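Local coordinates for protein imidazolonepropionase (Unidentified, PDB 2Q09) that catalyses the hydrolytic opening of the ring of 4-imidazolone-5-propanoate to give N-formimidoyl-L-glutamate, the third step of histidine degradation, at residues Q118-E121 against L122-R126; A178-P181 against E182-D185; S189-E192 against T193-E197; I218-S221 against L222-E226. All coordinates share one frame; numbering follows the deposited sequence.

Interaction 1 (Q118-E121 against L122-R126); sequences QLFE and LALPR
F120 and L124, one turn apart on the helix 116-133, make the main side-chain contact of this local pairing. L124 lies over one face of the F120 ring, displaced toward the rim: its CG is 4.2 Å from the ring centroid and 20° off the normal, a CH-pi contact. The two methyls reach separate atoms of the outer part of the ring, L124 CD1 meeting F120 CE2 at 3.7 Å and L124 CD2 meeting F120 CZ at the same distance. With F120 CG anti to the backbone N (chi1 175°), the ring lies on the carbonyl side and is directed to the following turn, against L124. A looser contact comes from E121, which runs beside L124 in the same direction; the bend at its chi2 leaves the carboxylate oxygen OE1 3.9 Å from L124 CD1.

The hydrogen bonds are those of an alpha helix. L122 N donates to Q118 O, A123 N to L119 O and L124 N to F120 O at 3.0 Å, while A123 N also makes a weak bond to F120 O. P125 has no N-H to continue the series; its CD instead packs 3.2 Å from E121 O, and the helix kinks. Beyond it, R126 N makes a weak bond to A123 O, at 3.1 Å.

In the TIM-barrel fold of the amidohydrolases this helix runs beside helix 148-164: F120, A123 and L124 all rest on L161, and R160 adds a cation-pi contact to the F120 ring. L119 touches A78 and A114, and R126 NH1 bonds to the carbonyls of L75 and F77.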
ATOM      1  N   GLN A 118     -19.960 -10.576  -4.356  1.00 22.11           N
ATOM      2  CA  GLN A 118     -20.412  -9.257  -3.911  1.00 23.30           C
ATOM      3  C   GLN A 118     -19.229  -8.364  -3.505  1.00 22.65           C
ATOM      4  O   GLN A 118     -19.218  -7.172  -3.799  1.00 22.14           O
ATOM      5  CB  GLN A 118     -21.378  -9.377  -2.726  1.00 25.65           C
ATOM      6  CG  GLN A 118     -22.769  -9.893  -3.090  1.00 32.07           C
ATOM      7  CD  GLN A 118     -23.680 -10.053  -1.882  1.00 34.81           C
ATOM      8  OE1 GLN A 118     -23.328 -10.718  -0.911  1.00 35.09           O
ATOM      9  NE2 GLN A 118     -24.865  -9.450  -1.944  1.00 36.53           N
ATOM     10  N   LEU A 119     -18.248  -8.934  -2.809  1.00 21.65           N
ATOM     11  CA  LEU A 119     -17.076  -8.163  -2.390  1.00 21.78           C
ATOM     12  C   LEU A 119     -16.298  -7.674  -3.606  1.00 22.33           C
ATOM     13  O   LEU A 119     -15.775  -6.561  -3.615  1.00 24.30           O
ATOM     14  CB  LEU A 119     -16.170  -9.010  -1.499  1.00 21.11           C
ATOM     15  CG  LEU A 119     -16.716  -9.336  -0.105  1.00 21.03           C
ATOM     16  CD1 LEU A 119     -15.763 -10.286   0.599  1.00 19.62           C
ATOM     17  CD2 LEU A 119     -16.901  -8.054   0.697  1.00 20.90           C
ATOM     18  N   PHE A 120     -16.237  -8.512  -4.635  1.00 22.43           N
ATOM     19  CA  PHE A 120     -15.546  -8.184  -5.876  1.00 22.39           C
ATOM     20  C   PHE A 120     -16.216  -6.985  -6.541  1.00 23.41           C
ATOM     21  O   PHE A 120     -15.550  -6.028  -6.942  1.00 23.01           O
ATOM     22  CB  PHE A 120     -15.583  -9.387  -6.822  1.00 22.97           C
ATOM     23  CG  PHE A 120     -15.010  -9.116  -8.182  1.00 22.06           C
ATOM     24  CD1 PHE A 120     -13.634  -9.043  -8.376  1.00 24.49           C
ATOM     25  CD2 PHE A 120     -15.851  -8.908  -9.272  1.00 24.49           C
ATOM     26  CE1 PHE A 120     -13.103  -8.774  -9.638  1.00 24.74           C
ATOM     27  CE2 PHE A 120     -15.333  -8.640 -10.535  1.00 23.51           C
ATOM     28  CZ  PHE A 120     -13.953  -8.569 -10.718  1.00 25.19           C
ATOM     29  N   GLU A 121     -17.540  -7.046  -6.655  1.00 23.02           N
ATOM     30  CA  GLU A 121     -18.311  -5.969  -7.262  1.00 23.84           C
ATOM     31  C   GLU A 121     -18.204  -4.674  -6.450  1.00 23.15           C
ATOM     32  O   GLU A 121     -18.227  -3.582  -7.012  1.00 23.06           O
ATOM     33  CB  GLU A 121     -19.784  -6.376  -7.389  1.00 26.03           C
ATOM     34  CG  GLU A 121     -20.047  -7.564  -8.309  1.00 31.73           C
ATOM     35  CD  GLU A 121     -19.653  -7.298  -9.754  1.00 34.61           C
ATOM     36  OE1 GLU A 121     -19.836  -6.156 -10.223  1.00 39.75           O
ATOM     37  OE2 GLU A 121     -19.175  -8.232 -10.429  1.00 35.55           O
ATOM     38  N   LEU A 122     -18.112  -4.798  -5.129  1.00 23.34           N
ATOM     39  CA  LEU A 122     -17.992  -3.630  -4.259  1.00 22.08           C
ATOM     40  C   LEU A 122     -16.608  -2.989  -4.368  1.00 22.13           C
ATOM     41  O   LEU A 122     -16.458  -1.769  -4.236  1.00 20.92           O
ATOM     42  CB  LEU A 122     -18.243  -4.021  -2.804  1.00 22.88           C
ATOM     43  CG  LEU A 122     -19.695  -4.273  -2.398  1.00 24.58           C
ATOM     44  CD1 LEU A 122     -19.741  -4.893  -1.017  1.00 24.02           C
ATOM     45  CD2 LEU A 122     -20.464  -2.949  -2.430  1.00 24.15           C
ATOM     46  N   ALA A 123     -15.602  -3.817  -4.610  1.00 21.00           N
ATOM     47  CA  ALA A 123     -14.228  -3.338  -4.709  1.00 21.77           C
ATOM     48  C   ALA A 123     -13.838  -2.769  -6.072  1.00 21.28           C
ATOM     49  O   ALA A 123     -12.932  -1.935  -6.148  1.00 21.06           O
ATOM     50  CB  ALA A 123     -13.252  -4.464  -4.318  1.00 19.44           C
ATOM     51  N   LEU A 124     -14.488  -3.232  -7.141  1.00 21.84           N
ATOM     52  CA  LEU A 124     -14.167  -2.748  -8.485  1.00 23.96           C
ATOM     53  C   LEU A 124     -14.072  -1.221  -8.597  1.00 23.15           C
ATOM     54  O   LEU A 124     -13.032  -0.691  -8.966  1.00 24.92           O
ATOM     55  CB  LEU A 124     -15.189  -3.260  -9.512  1.00 26.10           C
ATOM     56  CG  LEU A 124     -15.047  -4.714  -9.958  1.00 30.35           C
ATOM     57  CD1 LEU A 124     -16.175  -5.083 -10.928  1.00 30.49           C
ATOM     58  CD2 LEU A 124     -13.688  -4.899 -10.625  1.00 28.76           C
ATOM     59  N   PRO A 125     -15.161  -0.497  -8.286  1.00 22.86           N
ATOM     60  CA  PRO A 125     -15.153   0.970  -8.372  1.00 23.56           C
ATOM     61  C   PRO A 125     -14.075   1.641  -7.525  1.00 22.51           C
ATOM     62  O   PRO A 125     -13.591   2.720  -7.873  1.00 21.81           O
ATOM     63  CB  PRO A 125     -16.562   1.350  -7.923  1.00 23.29           C
ATOM     64  CG  PRO A 125     -16.906   0.248  -6.971  1.00 23.99           C
ATOM     65  CD  PRO A 125     -16.430  -0.970  -7.711  1.00 22.55           C
ATOM     66  N   ARG A 126     -13.705   1.012  -6.414  1.00 22.43           N
ATOM     67  CA  ARG A 126     -12.673   1.571  -5.549  1.00 21.13           C
ATOM     68  C   ARG A 126     -11.319   1.473  -6.256  1.00 22.53           C
ATOM     69  O   ARG A 126     -10.563   2.442  -6.306  1.00 20.60           O
ATOM     70  CB  ARG A 126     -12.640   0.820  -4.217  1.00 21.71           C
ATOM     71  CG  ARG A 126     -13.966   0.926  -3.430  1.00 20.37           C
ATOM     72  CD  ARG A 126     -14.010  -0.022  -2.227  1.00 23.21           C
ATOM     73  NE  ARG A 126     -15.351  -0.049  -1.644  1.00 23.29           N
ATOM     74  CZ  ARG A 126     -15.828  -1.031  -0.885  1.00 23.15           C
ATOM     75  NH1 ARG A 126     -15.071  -2.085  -0.603  1.00 23.06           N
ATOM     76  NH2 ARG A 126     -17.072  -0.966  -0.421  1.00 25.75           N
TER

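Interaction 2 (A178-P181 against E182-D185); sequences AVPP and EYRD
Two successive i to i+3 hydrogen bonds of the 3-10 type turn the chain, Y183 N to P180 O (3.0 Å) and R184 N to P181 O (3.1 Å). On the side-chain level P180 and Y183 meet closely and at a slant, P180 CG coming within 3.3 Å of Y183 CD2. V179 adds to the same patch: its CG1, turned away from the backbone N (chi1 173°), lies 3.7 Å from Y183 CB. The E182 chain folds back at chi2 (79°) and brings OE1 over the prolines, 3.4 Å from P180 CB; its other oxygen, OE2, forms a salt bridge with R112. R184 bends at chi3 and lays one face of its guanidinium over P181, with NH2 3.5 Å from P181 CB. P181 O lies over that face as well, but the angle is too poor for NH1 to bond to it. Y183 OH reaches T193 OG1 on helix 187-204. This proline-initiated 3-10 turn belongs to the loop that follows strand 168-176 of the barrel, shortly after H177, which lines the inhibitor pocket, and leads the chain into the next barrel helix.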
ATOM      1  N   ALA A 178      -7.786  -8.424  14.626  1.00 35.72           N
ATOM      2  CA  ALA A 178      -8.537  -8.342  15.868  1.00 35.13           C
ATOM      3  C   ALA A 178      -8.972  -9.764  16.208  1.00 34.74           C
ATOM      4  O   ALA A 178      -8.840 -10.669  15.388  1.00 34.48           O
ATOM      5  CB  ALA A 178      -9.751  -7.456  15.685  1.00 34.74           C
ATOM      6  N   VAL A 179      -9.476  -9.962  17.420  1.00 33.55           N
ATOM      7  CA  VAL A 179      -9.933 -11.277  17.862  1.00 33.19           C
ATOM      8  C   VAL A 179     -11.422 -11.399  17.540  1.00 32.43           C
ATOM      9  O   VAL A 179     -12.233 -10.574  17.973  1.00 32.32           O
ATOM     10  CB  VAL A 179      -9.728 -11.458  19.396  1.00 34.29           C
ATOM     11  CG1 VAL A 179     -10.359 -12.753  19.867  1.00 33.27           C
ATOM     12  CG2 VAL A 179      -8.235 -11.455  19.714  1.00 34.14           C
ATOM     13  N   PRO A 180     -11.809 -12.417  16.755  1.00 31.88           N
ATOM     14  CA  PRO A 180     -13.234 -12.546  16.440  1.00 31.28           C
ATOM     15  C   PRO A 180     -14.077 -12.816  17.684  1.00 31.37           C
ATOM     16  O   PRO A 180     -13.554 -13.241  18.716  1.00 31.63           O
ATOM     17  CB  PRO A 180     -13.266 -13.698  15.433  1.00 30.37           C
ATOM     18  CG  PRO A 180     -12.069 -14.510  15.784  1.00 30.30           C
ATOM     19  CD  PRO A 180     -11.021 -13.454  16.069  1.00 30.82           C
ATOM     20  N   PRO A 181     -15.393 -12.557  17.601  1.00 32.07           N
ATOM     21  CA  PRO A 181     -16.330 -12.765  18.713  1.00 32.38           C
ATOM     22  C   PRO A 181     -16.275 -14.172  19.295  1.00 33.16           C
ATOM     23  O   PRO A 181     -16.343 -14.359  20.511  1.00 34.18           O
ATOM     24  CB  PRO A 181     -17.686 -12.473  18.079  1.00 33.04           C
ATOM     25  CG  PRO A 181     -17.349 -11.445  17.041  1.00 32.63           C
ATOM     26  CD  PRO A 181     -16.091 -12.003  16.425  1.00 31.17           C
ATOM     27  N   GLU A 182     -16.144 -15.159  18.416  1.00 32.28           N
ATOM     28  CA  GLU A 182     -16.106 -16.557  18.826  1.00 32.95           C
ATOM     29  C   GLU A 182     -14.910 -16.908  19.715  1.00 34.38           C
ATOM     30  O   GLU A 182     -14.916 -17.931  20.388  1.00 33.57           O
ATOM     31  CB  GLU A 182     -16.112 -17.464  17.588  1.00 31.34           C
ATOM     32  CG  GLU A 182     -17.318 -17.311  16.670  1.00 28.45           C
ATOM     33  CD  GLU A 182     -17.241 -16.093  15.760  1.00 28.23           C
ATOM     34  OE1 GLU A 182     -16.138 -15.525  15.592  1.00 27.52           O
ATOM     35  OE2 GLU A 182     -18.288 -15.713  15.191  1.00 26.23           O
ATOM     36  N   TYR A 183     -13.884 -16.058  19.711  1.00 34.03           N
ATOM     37  CA  TYR A 183     -12.683 -16.289  20.517  1.00 35.55           C
ATOM     38  C   TYR A 183     -12.481 -15.204  21.566  1.00 37.17           C
ATOM     39  O   TYR A 183     -11.431 -15.137  22.196  1.00 37.25           O
ATOM     40  CB  TYR A 183     -11.439 -16.318  19.630  1.00 33.67           C
ATOM     41  CG  TYR A 183     -11.380 -17.468  18.662  1.00 34.36           C
ATOM     42  CD1 TYR A 183     -10.681 -18.633  18.971  1.00 35.50           C
ATOM     43  CD2 TYR A 183     -12.015 -17.386  17.429  1.00 33.16           C
ATOM     44  CE1 TYR A 183     -10.614 -19.688  18.068  1.00 37.08           C
ATOM     45  CE2 TYR A 183     -11.955 -18.436  16.517  1.00 35.94           C
ATOM     46  CZ  TYR A 183     -11.253 -19.582  16.844  1.00 36.61           C
ATOM     47  OH  TYR A 183     -11.180 -20.621  15.948  1.00 39.74           O
ATOM     48  N   ARG A 184     -13.490 -14.358  21.739  1.00 39.93           N
ATOM     49  CA  ARG A 184     -13.450 -13.251  22.692  1.00 42.95           C
ATOM     50  C   ARG A 184     -12.759 -13.566  24.019  1.00 44.49           C
ATOM     51  O   ARG A 184     -11.985 -12.755  24.530  1.00 44.46           O
ATOM     52  CB  ARG A 184     -14.879 -12.775  22.962  1.00 45.75           C
ATOM     53  CG  ARG A 184     -14.986 -11.461  23.705  1.00 49.02           C
ATOM     54  CD  ARG A 184     -16.437 -11.132  24.065  1.00 51.00           C
ATOM     55  NE  ARG A 184     -17.320 -10.989  22.906  1.00 53.34           N
ATOM     56  CZ  ARG A 184     -17.996 -11.982  22.333  1.00 53.57           C
ATOM     57  NH1 ARG A 184     -17.904 -13.219  22.800  1.00 54.21           N
ATOM     58  NH2 ARG A 184     -18.777 -11.733  21.295  1.00 52.94           N
ATOM     59  N   ASP A 185     -13.040 -14.740  24.573  1.00 44.70           N
ATOM     60  CA  ASP A 185     -12.462 -15.142  25.851  1.00 45.95           C
ATOM     61  C   ASP A 185     -11.263 -16.072  25.753  1.00 45.73           C
ATOM     62  O   ASP A 185     -10.809 -16.621  26.753  1.00 46.34           O
ATOM     63  CB  ASP A 185     -13.536 -15.796  26.726  1.00 47.33           C
ATOM     64  CG  ASP A 185     -14.710 -14.873  26.991  1.00 49.88           C
ATOM     65  OD1 ASP A 185     -14.504 -13.642  27.018  1.00 51.64           O
ATOM     66  OD2 ASP A 185     -15.833 -15.377  27.186  1.00 51.14           O
TER

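Interaction 3 (S189-E192 against T193-E197); sequences SWVE and TICQE
The indole of W190 carries the side chain of I194 on one face. I194 CD1 sits 3.9 Å from the centroid of the five-membered ring and 26° off its normal, a CH-pi contact that also brings it 3.5 Å from NE1. NE1 itself makes a weak hydrogen bond to A175 O. T193 CG2 approaches the six-membered part obliquely, 3.9 Å from W190 CZ3, and the Y183 ring meets the indole with planes about 50° apart. W190 CG lies anti to the backbone N (chi1 172°), which sends the indole down the helix to these two residues. The side chains of E192 and Q196 run side by side, carboxylate and amide planes 49° apart, with Q196 NE2 3.6 Å from E192 CG.

Regular i to i+4 bonds hold the backbone, the shortest being Q196 N to E192 O at 2.7 Å, before a wider pi-type turn at 194-197. A water bridges S189 O and T193 OG1, 2.8 Å from each. Cutting W190 back to an alanine is likely to open a gap beside I194 and leave the Y183 ring without its aromatic neighbour.

Helix 187-204 follows strand 168-176 and precedes strand 210-213 in a beta-alpha-beta unit: I194 packs on A175 and A176 of the first strand, while V191 and C195 touch Q224, Q227 and A231 of helix 222-234.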
ATOM      1  N   SER A 189      -6.283 -18.883  21.426  1.00 36.74           N
ATOM      2  CA  SER A 189      -6.847 -19.967  20.645  1.00 37.49           C
ATOM      3  C   SER A 189      -6.969 -19.483  19.203  1.00 36.08           C
ATOM      4  O   SER A 189      -6.768 -20.249  18.259  1.00 36.24           O
ATOM      5  CB  SER A 189      -8.217 -20.354  21.204  1.00 38.24           C
ATOM      6  OG  SER A 189      -8.601 -21.639  20.752  1.00 42.28           O
ATOM      7  N   TRP A 190      -7.289 -18.201  19.046  1.00 34.88           N
ATOM      8  CA  TRP A 190      -7.428 -17.604  17.722  1.00 33.68           C
ATOM      9  C   TRP A 190      -6.045 -17.548  17.078  1.00 33.95           C
ATOM     10  O   TRP A 190      -5.889 -17.809  15.889  1.00 34.19           O
ATOM     11  CB  TRP A 190      -8.031 -16.196  17.841  1.00 33.07           C
ATOM     12  CG  TRP A 190      -8.050 -15.422  16.553  1.00 32.04           C
ATOM     13  CD1 TRP A 190      -7.540 -14.171  16.344  1.00 32.72           C
ATOM     14  CD2 TRP A 190      -8.594 -15.852  15.295  1.00 31.40           C
ATOM     15  NE1 TRP A 190      -7.728 -13.795  15.031  1.00 31.40           N
ATOM     16  CE2 TRP A 190      -8.371 -14.807  14.368  1.00 32.50           C
ATOM     17  CE3 TRP A 190      -9.246 -17.019  14.861  1.00 31.38           C
ATOM     18  CZ2 TRP A 190      -8.780 -14.890  13.032  1.00 30.55           C
ATOM     19  CZ3 TRP A 190      -9.652 -17.101  13.527  1.00 29.87           C
ATOM     20  CH2 TRP A 190      -9.416 -16.040  12.631  1.00 30.78           C
ATOM     21  N   VAL A 191      -5.033 -17.211  17.868  1.00 35.18           N
ATOM     22  CA  VAL A 191      -3.674 -17.150  17.353  1.00 35.23           C
ATOM     23  C   VAL A 191      -3.250 -18.535  16.855  1.00 35.82           C
ATOM     24  O   VAL A 191      -2.621 -18.652  15.803  1.00 35.17           O
ATOM     25  CB  VAL A 191      -2.684 -16.652  18.433  1.00 36.11           C
ATOM     26  CG1 VAL A 191      -1.257 -16.718  17.901  1.00 34.82           C
ATOM     27  CG2 VAL A 191      -3.028 -15.220  18.823  1.00 35.69           C
ATOM     28  N   GLU A 192      -3.603 -19.583  17.597  1.00 35.66           N
ATOM     29  CA  GLU A 192      -3.253 -20.937  17.170  1.00 36.07           C
ATOM     30  C   GLU A 192      -3.898 -21.271  15.828  1.00 34.25           C
ATOM     31  O   GLU A 192      -3.286 -21.900  14.969  1.00 33.84           O
ATOM     32  CB  GLU A 192      -3.697 -21.972  18.206  1.00 39.51           C
ATOM     33  CG  GLU A 192      -2.630 -22.325  19.236  1.00 45.04           C
ATOM     34  CD  GLU A 192      -3.026 -23.505  20.107  1.00 49.34           C
ATOM     35  OE1 GLU A 192      -2.189 -23.955  20.914  1.00 51.60           O
ATOM     36  OE2 GLU A 192      -4.176 -23.980  19.985  1.00 49.74           O
ATOM     37  N   THR A 193      -5.146 -20.852  15.659  1.00 32.57           N
ATOM     38  CA  THR A 193      -5.881 -21.102  14.424  1.00 31.52           C
ATOM     39  C   THR A 193      -5.182 -20.472  13.224  1.00 29.92           C
ATOM     40  O   THR A 193      -5.045 -21.097  12.171  1.00 28.55           O
ATOM     41  CB  THR A 193      -7.305 -20.534  14.515  1.00 31.79           C
ATOM     42  OG1 THR A 193      -8.037 -21.242  15.520  1.00 32.46           O
ATOM     43  CG2 THR A 193      -8.019 -20.669  13.169  1.00 31.67           C
ATOM     44  N   ILE A 194      -4.750 -19.224  13.390  1.00 29.30           N
ATOM     45  CA  ILE A 194      -4.057 -18.494  12.335  1.00 28.49           C
ATOM     46  C   ILE A 194      -2.771 -19.215  11.956  1.00 28.36           C
ATOM     47  O   ILE A 194      -2.483 -19.430  10.779  1.00 26.62           O
ATOM     48  CB  ILE A 194      -3.683 -17.055  12.801  1.00 28.37           C
ATOM     49  CG1 ILE A 194      -4.951 -16.256  13.119  1.00 29.86           C
ATOM     50  CG2 ILE A 194      -2.881 -16.344  11.725  1.00 29.81           C
ATOM     51  CD1 ILE A 194      -4.676 -14.869  13.680  1.00 30.70           C
ATOM     52  N   CYS A 195      -1.996 -19.576  12.971  1.00 28.64           N
ATOM     53  CA  CYS A 195      -0.720 -20.244  12.761  1.00 30.11           C
ATOM     54  C   CYS A 195      -0.816 -21.679  12.242  1.00 30.60           C
ATOM     55  O   CYS A 195      -0.055 -22.080  11.363  1.00 29.23           O
ATOM     56  CB  CYS A 195       0.085 -20.237  14.066  1.00 30.79           C
ATOM     57  SG  CYS A 195       0.490 -18.592  14.693  1.00 32.90           S
ATOM     58  N   GLN A 196      -1.759 -22.451  12.767  1.00 31.73           N
ATOM     59  CA  GLN A 196      -1.868 -23.848  12.364  1.00 33.44           C
ATOM     60  C   GLN A 196      -2.848 -24.166  11.249  1.00 32.02           C
ATOM     61  O   GLN A 196      -2.800 -25.256  10.672  1.00 31.38           O
ATOM     62  CB  GLN A 196      -2.219 -24.699  13.586  1.00 35.20           C
ATOM     63  CG  GLN A 196      -1.127 -24.771  14.628  1.00 38.98           C
ATOM     64  CD  GLN A 196      -1.619 -25.345  15.935  1.00 41.61           C
ATOM     65  OE1 GLN A 196      -2.391 -26.301  15.955  1.00 45.19           O
ATOM     66  NE2 GLN A 196      -1.165 -24.773  17.039  1.00 43.41           N
ATOM     67  N   GLU A 197      -3.727 -23.228  10.926  1.00 30.02           N
ATOM     68  CA  GLU A 197      -4.719 -23.495   9.899  1.00 28.22           C
ATOM     69  C   GLU A 197      -4.812 -22.458   8.789  1.00 26.51           C
ATOM     70  O   GLU A 197      -4.667 -22.787   7.613  1.00 26.36           O
ATOM     71  CB  GLU A 197      -6.084 -23.666  10.568  1.00 27.53           C
ATOM     72  CG  GLU A 197      -6.128 -24.854  11.523  1.00 31.91           C
ATOM     73  CD  GLU A 197      -7.343 -24.857  12.433  1.00 33.85           C
ATOM     74  OE1 GLU A 197      -8.395 -24.313  12.043  1.00 35.22           O
ATOM     75  OE2 GLU A 197      -7.243 -25.421  13.541  1.00 34.98           O
TER
HETATM   76  O   HOH W   1      -7.221 -22.920  17.543  1.00 45.86           O

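Interaction 4 (I218-S221 against L222-E226); sequences IGFS and LAQTE
A capping box formed by S221 and Q224 starts the helix 222-234. S221 is the N-cap: its OG accepts from Q224 N at 3.1 Å with a nearly straight N-H...O angle of 168°. The hydroxyl is placed for this by a chi1 of 73°, between the backbone N and the carbonyl carbon. In return Q224 OE1 accepts from S221 N at 3.1 Å, the donor lying in the amide plane on a lone pair, at the end of a chain that runs extended beyond CG. S221 O is gripped twice, by T225 N (2.9 Å) and by T225 OG1 (2.7 Å), which come to it from opposite faces of its plane. F220 crosses Q224 at about a right angle, its CD1 3.8 Å from Q224 OE1. Q224 NE2 bonds to D188 OD2, so the amide spans from this helix start to that of helix 187-204. With a leucine in place of Q224, S221 N would probably lose its acceptor and D188 the amide that bonds to it, weakening the cap. F220 packs on V191 of that neighbouring helix and Q224 on P187, while L222, T225 and E226 meet L254 of helix 251-257.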
ATOM      1  N   ILE A 218      -5.120  -2.982  22.374  1.00 46.52           N
ATOM      2  CA  ILE A 218      -6.467  -3.420  22.027  1.00 46.34           C
ATOM      3  C   ILE A 218      -6.385  -4.320  20.794  1.00 45.82           C
ATOM      4  O   ILE A 218      -7.394  -4.642  20.168  1.00 45.75           O
ATOM      5  CB  ILE A 218      -7.420  -2.220  21.747  1.00 47.10           C
ATOM      6  CG1 ILE A 218      -7.004  -1.480  20.478  1.00 47.32           C
ATOM      7  CG2 ILE A 218      -7.401  -1.266  22.922  1.00 47.15           C
ATOM      8  CD1 ILE A 218      -7.843  -0.260  20.156  1.00 46.66           C
ATOM      9  N   GLY A 219      -5.161  -4.721  20.459  1.00 44.23           N
ATOM     10  CA  GLY A 219      -4.932  -5.588  19.320  1.00 42.45           C
ATOM     11  C   GLY A 219      -4.296  -6.874  19.802  1.00 41.87           C
ATOM     12  O   GLY A 219      -4.827  -7.533  20.698  1.00 42.56           O
ATOM     13  N   PHE A 220      -3.164  -7.234  19.213  1.00 40.27           N
ATOM     14  CA  PHE A 220      -2.460  -8.446  19.606  1.00 38.94           C
ATOM     15  C   PHE A 220      -1.154  -8.077  20.293  1.00 38.54           C
ATOM     16  O   PHE A 220      -0.477  -7.135  19.891  1.00 37.05           O
ATOM     17  CB  PHE A 220      -2.203  -9.327  18.379  1.00 39.26           C
ATOM     18  CG  PHE A 220      -3.443  -9.980  17.849  1.00 39.91           C
ATOM     19  CD1 PHE A 220      -3.833 -11.234  18.306  1.00 40.86           C
ATOM     20  CD2 PHE A 220      -4.259  -9.309  16.946  1.00 39.57           C
ATOM     21  CE1 PHE A 220      -5.028 -11.806  17.879  1.00 40.82           C
ATOM     22  CE2 PHE A 220      -5.457  -9.874  16.515  1.00 39.81           C
ATOM     23  CZ  PHE A 220      -5.840 -11.124  16.983  1.00 40.26           C
ATOM     24  N   SER A 221      -0.819  -8.812  21.346  1.00 38.70           N
ATOM     25  CA  SER A 221       0.402  -8.553  22.100  1.00 38.05           C
ATOM     26  C   SER A 221       1.643  -8.878  21.285  1.00 37.55           C
ATOM     27  O   SER A 221       1.564  -9.454  20.200  1.00 36.71           O
ATOM     28  CB  SER A 221       0.424  -9.377  23.387  1.00 38.75           C
ATOM     29  OG  SER A 221       0.659 -10.746  23.106  1.00 37.81           O
ATOM     30  N   LEU A 222       2.794  -8.497  21.825  1.00 37.05           N
ATOM     31  CA  LEU A 222       4.073  -8.740  21.182  1.00 36.70           C
ATOM     32  C   LEU A 222       4.303 -10.251  21.090  1.00 36.45           C
ATOM     33  O   LEU A 222       4.791 -10.757  20.083  1.00 36.39           O
ATOM     34  CB  LEU A 222       5.182  -8.073  22.000  1.00 37.83           C
ATOM     35  CG  LEU A 222       6.588  -7.953  21.416  1.00 38.54           C
ATOM     36  CD1 LEU A 222       6.579  -7.000  20.222  1.00 38.45           C
ATOM     37  CD2 LEU A 222       7.526  -7.440  22.496  1.00 37.99           C
ATOM     38  N   ALA A 223       3.934 -10.969  22.143  1.00 36.44           N
ATOM     39  CA  ALA A 223       4.101 -12.420  22.178  1.00 35.85           C
ATOM     40  C   ALA A 223       3.227 -13.099  21.127  1.00 35.61           C
ATOM     41  O   ALA A 223       3.689 -13.977  20.407  1.00 35.33           O
ATOM     42  CB  ALA A 223       3.767 -12.953  23.571  1.00 35.35           C
ATOM     43  N   GLN A 224       1.967 -12.690  21.043  1.00 35.58           N
ATOM     44  CA  GLN A 224       1.053 -13.272  20.071  1.00 35.19           C
ATOM     45  C   GLN A 224       1.484 -12.900  18.660  1.00 34.60           C
ATOM     46  O   GLN A 224       1.284 -13.665  17.718  1.00 34.06           O
ATOM     47  CB  GLN A 224      -0.365 -12.783  20.338  1.00 35.77           C
ATOM     48  CG  GLN A 224      -0.856 -13.143  21.727  1.00 38.03           C
ATOM     49  CD  GLN A 224      -2.210 -12.553  22.036  1.00 39.21           C
ATOM     50  OE1 GLN A 224      -2.440 -11.363  21.829  1.00 41.25           O
ATOM     51  NE2 GLN A 224      -3.114 -13.380  22.546  1.00 39.29           N
ATOM     52  N   THR A 225       2.075 -11.720  18.517  1.00 33.83           N
ATOM     53  CA  THR A 225       2.547 -11.257  17.218  1.00 34.07           C
ATOM     54  C   THR A 225       3.717 -12.129  16.781  1.00 34.17           C
ATOM     55  O   THR A 225       3.837 -12.488  15.614  1.00 33.08           O
ATOM     56  CB  THR A 225       3.010  -9.778  17.282  1.00 33.93           C
ATOM     57  OG1 THR A 225       1.898  -8.935  17.621  1.00 33.27           O
ATOM     58  CG2 THR A 225       3.579  -9.341  15.940  1.00 34.12           C
ATOM     59  N   GLU A 226       4.575 -12.481  17.732  1.00 34.36           N
ATOM     60  CA  GLU A 226       5.728 -13.311  17.427  1.00 35.81           C
ATOM     61  C   GLU A 226       5.314 -14.692  16.941  1.00 34.11           C
ATOM     62  O   GLU A 226       5.949 -15.255  16.056  1.00 34.44           O
ATOM     63  CB  GLU A 226       6.610 -13.449  18.660  1.00 37.99           C
ATOM     64  CG  GLU A 226       7.705 -14.475  18.510  1.00 42.38           C
ATOM     65  CD  GLU A 226       8.613 -14.513  19.713  1.00 46.72           C
ATOM     66  OE1 GLU A 226       8.092 -14.597  20.844  1.00 47.81           O
ATOM     67  OE2 GLU A 226       9.843 -14.465  19.528  1.00 48.58           O
TER

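Interactions 1 to 4 follow one another along the chain, all in the amidohydrolase TIM-barrel part of the protein. Interactions 2, 3 and 4 form one cluster, their centres 12 to 14 Å apart: the loop 178-185, the helix 187-204 it leads into, and the start of helix 222-234. V179, W190 and F220 are shared points of contact, with W190 CD1 3.5 Å from F220 CZ. Side chains of P180, W190 and F220 come within about 6 to 8 Å of that of H177, so the cluster probably helps shape the surroundings of the pocket. Interaction 1 stands apart on helix 116-133, its centre 27 to 31 Å from the others and without touching them.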